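Local structure of putative metal-dependent hydrolase (Bacillus subtilis, 6KNS) at residues A[202-216]-A[228-242]. The protein is a metallo-beta-lactamase fold protein that binds two zinc ions and is probably a metal-dependent hydrolase, perhaps related to short-form RNase Z enzymes. Residues are numbered along the deposited sequence; the frame is centred on the assembly and turned at random.
Sequences GRIAKEAGAGELLLT and RKEAKTVFSGEVNIA. With CA (calcium ion), chain E.
L213 and L215 of strand 212-216, which leads directly to the zinc ligand H217, pair in parallel with V239 and I241 of strand 238-241, the outermost strand of one of the two sheets in this metallo-beta-lactamase fold; helix 225-231 makes the beta-alpha-beta crossover between them. Four backbone hydrogen bonds join the two segments, the last from A242 N, just past the strand, to L215 O.

Apolar contacts fill the face carrying L213 and L215. CD1 of L215 reaches V239 CG1 (3.7 Å), I241 CD1 and A231 CB, joining the sheet to the crossover helix. The F235 ring, directed by CG anti to the backbone N (chi1 174°), packs against helix 198-208: A205 CB lies over its centre in a CH-pi contact, 3.6 Å from the centroid, while G237 N covers the opposite face and A210 O meets the edge.

E212, E238 and N240 gather on the other face. The E212 and E238 side chains lie side by side, their carboxylate planes 38° apart; a calcium ion, chelated by both E238 oxygens, probably eases their repulsion. N240 ND2 donates to E238 OE2 from above the carboxylate plane (2.9 Å), and one water links N240 ND2 to E212 OE2; a second, itself bound to calcium, donates to E212 OE2 at 2.7 Å.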
# COMPACT_ATOMS: atom_id res chain seq x y z
N GLY A 202 26.78 -11.20 -4.01
CA GLY A 202 28.20 -10.87 -4.04
C GLY A 202 28.89 -11.36 -5.30
O GLY A 202 29.75 -10.69 -5.88
N ARG A 203 28.51 -12.56 -5.70
CA ARG A 203 29.12 -13.20 -6.84
C ARG A 203 28.83 -12.40 -8.09
O ARG A 203 29.72 -12.19 -8.91
CB ARG A 203 28.57 -14.62 -6.98
CG ARG A 203 29.06 -15.31 -8.24
CD ARG A 203 28.75 -16.79 -8.25
NE ARG A 203 29.46 -17.44 -9.36
CZ ARG A 203 29.14 -18.61 -9.90
NH1 ARG A 203 28.10 -19.30 -9.47
NH2 ARG A 203 29.88 -19.09 -10.90
N ILE A 204 27.59 -11.92 -8.21
CA ILE A 204 27.21 -11.12 -9.38
C ILE A 204 28.01 -9.84 -9.44
O ILE A 204 28.62 -9.53 -10.48
CB ILE A 204 25.72 -10.80 -9.48
CG1 ILE A 204 24.88 -12.08 -9.64
CG2 ILE A 204 25.49 -9.94 -10.67
CD1 ILE A 204 23.35 -11.93 -9.28
N ALA A 205 28.07 -9.11 -8.34
CA ALA A 205 28.83 -7.86 -8.27
C ALA A 205 30.30 -8.15 -8.64
O ALA A 205 30.94 -7.40 -9.38
CB ALA A 205 28.72 -7.27 -6.89
N LYS A 206 30.82 -9.26 -8.12
CA LYS A 206 32.23 -9.60 -8.32
C LYS A 206 32.52 -9.87 -9.78
O LYS A 206 33.33 -9.19 -10.39
CB LYS A 206 32.66 -10.81 -7.48
CG LYS A 206 34.05 -11.33 -7.86
CD LYS A 206 34.49 -12.46 -6.96
CE LYS A 206 35.92 -12.85 -7.26
NZ LYS A 206 36.12 -14.25 -6.84
N GLU A 207 31.82 -10.85 -10.35
CA GLU A 207 32.14 -11.29 -11.70
C GLU A 207 31.74 -10.27 -12.76
O GLU A 207 32.33 -10.24 -13.83
CB GLU A 207 31.52 -12.65 -11.98
CG GLU A 207 32.12 -13.69 -11.09
CD GLU A 207 31.83 -15.10 -11.52
OE1 GLU A 207 31.89 -15.36 -12.74
OE2 GLU A 207 31.57 -15.95 -10.64
N ALA A 208 30.76 -9.42 -12.44
CA ALA A 208 30.36 -8.35 -13.36
C ALA A 208 31.30 -7.13 -13.28
O ALA A 208 31.23 -6.24 -14.11
CB ALA A 208 28.94 -7.92 -13.08
N GLY A 209 32.14 -7.08 -12.26
CA GLY A 209 32.89 -5.85 -11.96
C GLY A 209 31.97 -4.67 -11.63
O GLY A 209 32.14 -3.59 -12.15
N ALA A 210 30.96 -4.87 -10.79
CA ALA A 210 30.08 -3.76 -10.41
C ALA A 210 30.86 -2.75 -9.56
O ALA A 210 31.69 -3.12 -8.75
CB ALA A 210 28.87 -4.29 -9.65
N GLY A 211 30.58 -1.47 -9.76
CA GLY A 211 31.19 -0.41 -8.98
C GLY A 211 30.86 -0.54 -7.50
O GLY A 211 31.70 -0.29 -6.65
N GLU A 212 29.62 -0.90 -7.20
CA GLU A 212 29.25 -1.17 -5.83
C GLU A 212 27.96 -1.96 -5.79
O GLU A 212 27.27 -2.07 -6.81
CB GLU A 212 29.11 0.13 -5.04
CG GLU A 212 27.87 0.95 -5.33
CD GLU A 212 27.85 2.26 -4.58
OE1 GLU A 212 28.52 3.18 -5.07
OE2 GLU A 212 27.15 2.38 -3.54
N LEU A 213 27.64 -2.49 -4.61
CA LEU A 213 26.51 -3.40 -4.43
C LEU A 213 25.58 -2.88 -3.33
O LEU A 213 26.04 -2.49 -2.26
CB LEU A 213 27.01 -4.82 -4.11
CG LEU A 213 26.00 -5.91 -3.81
CD1 LEU A 213 25.03 -6.07 -5.00
CD2 LEU A 213 26.68 -7.24 -3.46
N LEU A 214 24.28 -2.88 -3.63
CA LEU A 214 23.22 -2.53 -2.69
C LEU A 214 22.25 -3.68 -2.52
O LEU A 214 21.63 -4.11 -3.47
CB LEU A 214 22.42 -1.30 -3.16
CG LEU A 214 21.33 -0.77 -2.22
CD1 LEU A 214 21.95 -0.17 -0.94
CD2 LEU A 214 20.46 0.27 -2.90
N LEU A 215 22.15 -4.19 -1.30
CA LEU A 215 21.35 -5.33 -1.00
C LEU A 215 19.96 -4.89 -0.58
O LEU A 215 19.81 -4.03 0.27
CB LEU A 215 22.03 -6.13 0.13
CG LEU A 215 23.47 -6.59 -0.16
CD1 LEU A 215 24.07 -7.30 1.08
CD2 LEU A 215 23.56 -7.50 -1.40
N THR A 216 18.94 -5.49 -1.16
CA THR A 216 17.57 -5.08 -0.91
C THR A 216 16.60 -6.30 -0.89
O THR A 216 17.03 -7.47 -0.86
CB THR A 216 17.19 -4.00 -1.95
OG1 THR A 216 15.91 -3.43 -1.62
CG2 THR A 216 17.14 -4.57 -3.40
N ARG A 228 25.48 -7.88 4.56
CA ARG A 228 26.62 -7.13 4.07
C ARG A 228 27.97 -7.85 4.33
O ARG A 228 28.81 -7.92 3.43
CB ARG A 228 26.66 -5.76 4.72
CG ARG A 228 27.83 -4.95 4.31
CD ARG A 228 27.87 -3.59 5.00
NE ARG A 228 29.18 -3.02 4.76
CZ ARG A 228 30.30 -3.39 5.37
NH1 ARG A 228 30.31 -4.30 6.35
NH2 ARG A 228 31.44 -2.81 4.99
N LYS A 229 28.18 -8.36 5.55
CA LYS A 229 29.45 -9.05 5.84
C LYS A 229 29.64 -10.31 4.98
O LYS A 229 30.74 -10.63 4.50
CB LYS A 229 29.50 -9.44 7.31
CG LYS A 229 29.56 -8.29 8.28
CD LYS A 229 29.69 -8.79 9.73
CE LYS A 229 29.61 -7.63 10.70
NZ LYS A 229 29.65 -8.09 12.09
N GLU A 230 28.54 -11.04 4.81
CA GLU A 230 28.54 -12.25 3.99
C GLU A 230 28.84 -11.89 2.54
O GLU A 230 29.62 -12.57 1.90
CB GLU A 230 27.17 -12.94 4.08
CG GLU A 230 26.89 -13.60 5.41
CD GLU A 230 25.40 -13.79 5.69
OE1 GLU A 230 24.55 -13.68 4.77
OE2 GLU A 230 25.06 -14.04 6.86
N ALA A 231 28.20 -10.84 2.02
CA ALA A 231 28.46 -10.46 0.63
C ALA A 231 29.93 -10.05 0.44
O ALA A 231 30.53 -10.37 -0.59
CB ALA A 231 27.53 -9.36 0.15
N LYS A 232 30.49 -9.38 1.44
CA LYS A 232 31.89 -8.96 1.39
C LYS A 232 32.88 -10.14 1.44
O LYS A 232 34.04 -9.93 1.20
CB LYS A 232 32.23 -7.96 2.53
CG LYS A 232 31.41 -6.67 2.56
CD LYS A 232 31.91 -5.60 1.62
CE LYS A 232 33.34 -5.06 1.97
NZ LYS A 232 34.24 -5.18 0.73
N THR A 233 32.43 -11.36 1.77
CA THR A 233 33.36 -12.50 1.75
C THR A 233 33.61 -12.87 0.30
O THR A 233 34.54 -13.57 0.01
CB THR A 233 32.84 -13.74 2.50
OG1 THR A 233 31.62 -14.24 1.88
CG2 THR A 233 32.59 -13.38 3.96
N VAL A 234 32.77 -12.39 -0.61
CA VAL A 234 32.87 -12.74 -2.05
C VAL A 234 33.28 -11.51 -2.86
O VAL A 234 34.20 -11.58 -3.66
CB VAL A 234 31.53 -13.32 -2.57
CG1 VAL A 234 31.56 -13.46 -4.08
CG2 VAL A 234 31.25 -14.70 -1.91
N PHE A 235 32.65 -10.37 -2.60
CA PHE A 235 32.88 -9.17 -3.39
C PHE A 235 33.72 -8.24 -2.56
O PHE A 235 33.41 -8.01 -1.41
CB PHE A 235 31.52 -8.58 -3.75
CG PHE A 235 31.56 -7.25 -4.43
CD1 PHE A 235 32.20 -7.09 -5.65
CD2 PHE A 235 30.88 -6.17 -3.91
CE1 PHE A 235 32.18 -5.85 -6.32
CE2 PHE A 235 30.86 -4.95 -4.55
CZ PHE A 235 31.52 -4.79 -5.77
N SER A 236 34.78 -7.70 -3.16
CA SER A 236 35.70 -6.83 -2.44
C SER A 236 35.37 -5.35 -2.56
O SER A 236 36.02 -4.53 -1.92
CB SER A 236 37.14 -7.08 -2.92
OG SER A 236 37.33 -6.45 -4.16
N GLY A 237 34.37 -4.96 -3.35
CA GLY A 237 33.99 -3.55 -3.38
C GLY A 237 33.04 -3.13 -2.23
O GLY A 237 32.83 -3.84 -1.24
N GLU A 238 32.48 -1.95 -2.39
CA GLU A 238 31.53 -1.42 -1.43
C GLU A 238 30.18 -2.16 -1.49
O GLU A 238 29.61 -2.36 -2.56
CB GLU A 238 31.28 0.06 -1.71
CG GLU A 238 30.52 0.77 -0.58
CD GLU A 238 30.13 2.20 -0.94
OE1 GLU A 238 30.56 2.71 -2.00
OE2 GLU A 238 29.35 2.81 -0.19
N VAL A 239 29.67 -2.51 -0.31
CA VAL A 239 28.38 -3.15 -0.13
C VAL A 239 27.58 -2.41 0.98
O VAL A 239 28.05 -2.27 2.13
CB VAL A 239 28.51 -4.65 0.28
CG1 VAL A 239 27.11 -5.31 0.35
CG2 VAL A 239 29.44 -5.42 -0.69
N ASN A 240 26.37 -1.98 0.62
CA ASN A 240 25.43 -1.35 1.53
C ASN A 240 24.12 -2.13 1.62
O ASN A 240 23.76 -2.91 0.73
CB ASN A 240 25.13 0.08 1.06
CG ASN A 240 26.37 0.94 1.08
OD1 ASN A 240 26.92 1.18 2.13
ND2 ASN A 240 26.83 1.39 -0.08
N ILE A 241 23.44 -1.91 2.73
CA ILE A 241 22.09 -2.43 2.98
C ILE A 241 21.12 -1.30 2.63
O ILE A 241 21.25 -0.18 3.11
CB ILE A 241 21.92 -2.82 4.46
CG1 ILE A 241 23.00 -3.85 4.89
CG2 ILE A 241 20.52 -3.42 4.72
CD1 ILE A 241 23.10 -5.02 3.91
N ALA A 242 20.14 -1.61 1.80
CA ALA A 242 19.09 -0.68 1.41
C ALA A 242 18.26 -0.23 2.63
O ALA A 242 18.05 -1.01 3.54
CB ALA A 242 18.17 -1.36 0.36
CA CA E . 29.80 4.99 -1.48
O HOH W 1 25.61 0.65 -2.28
O HOH W 2 27.44 4.76 -2.22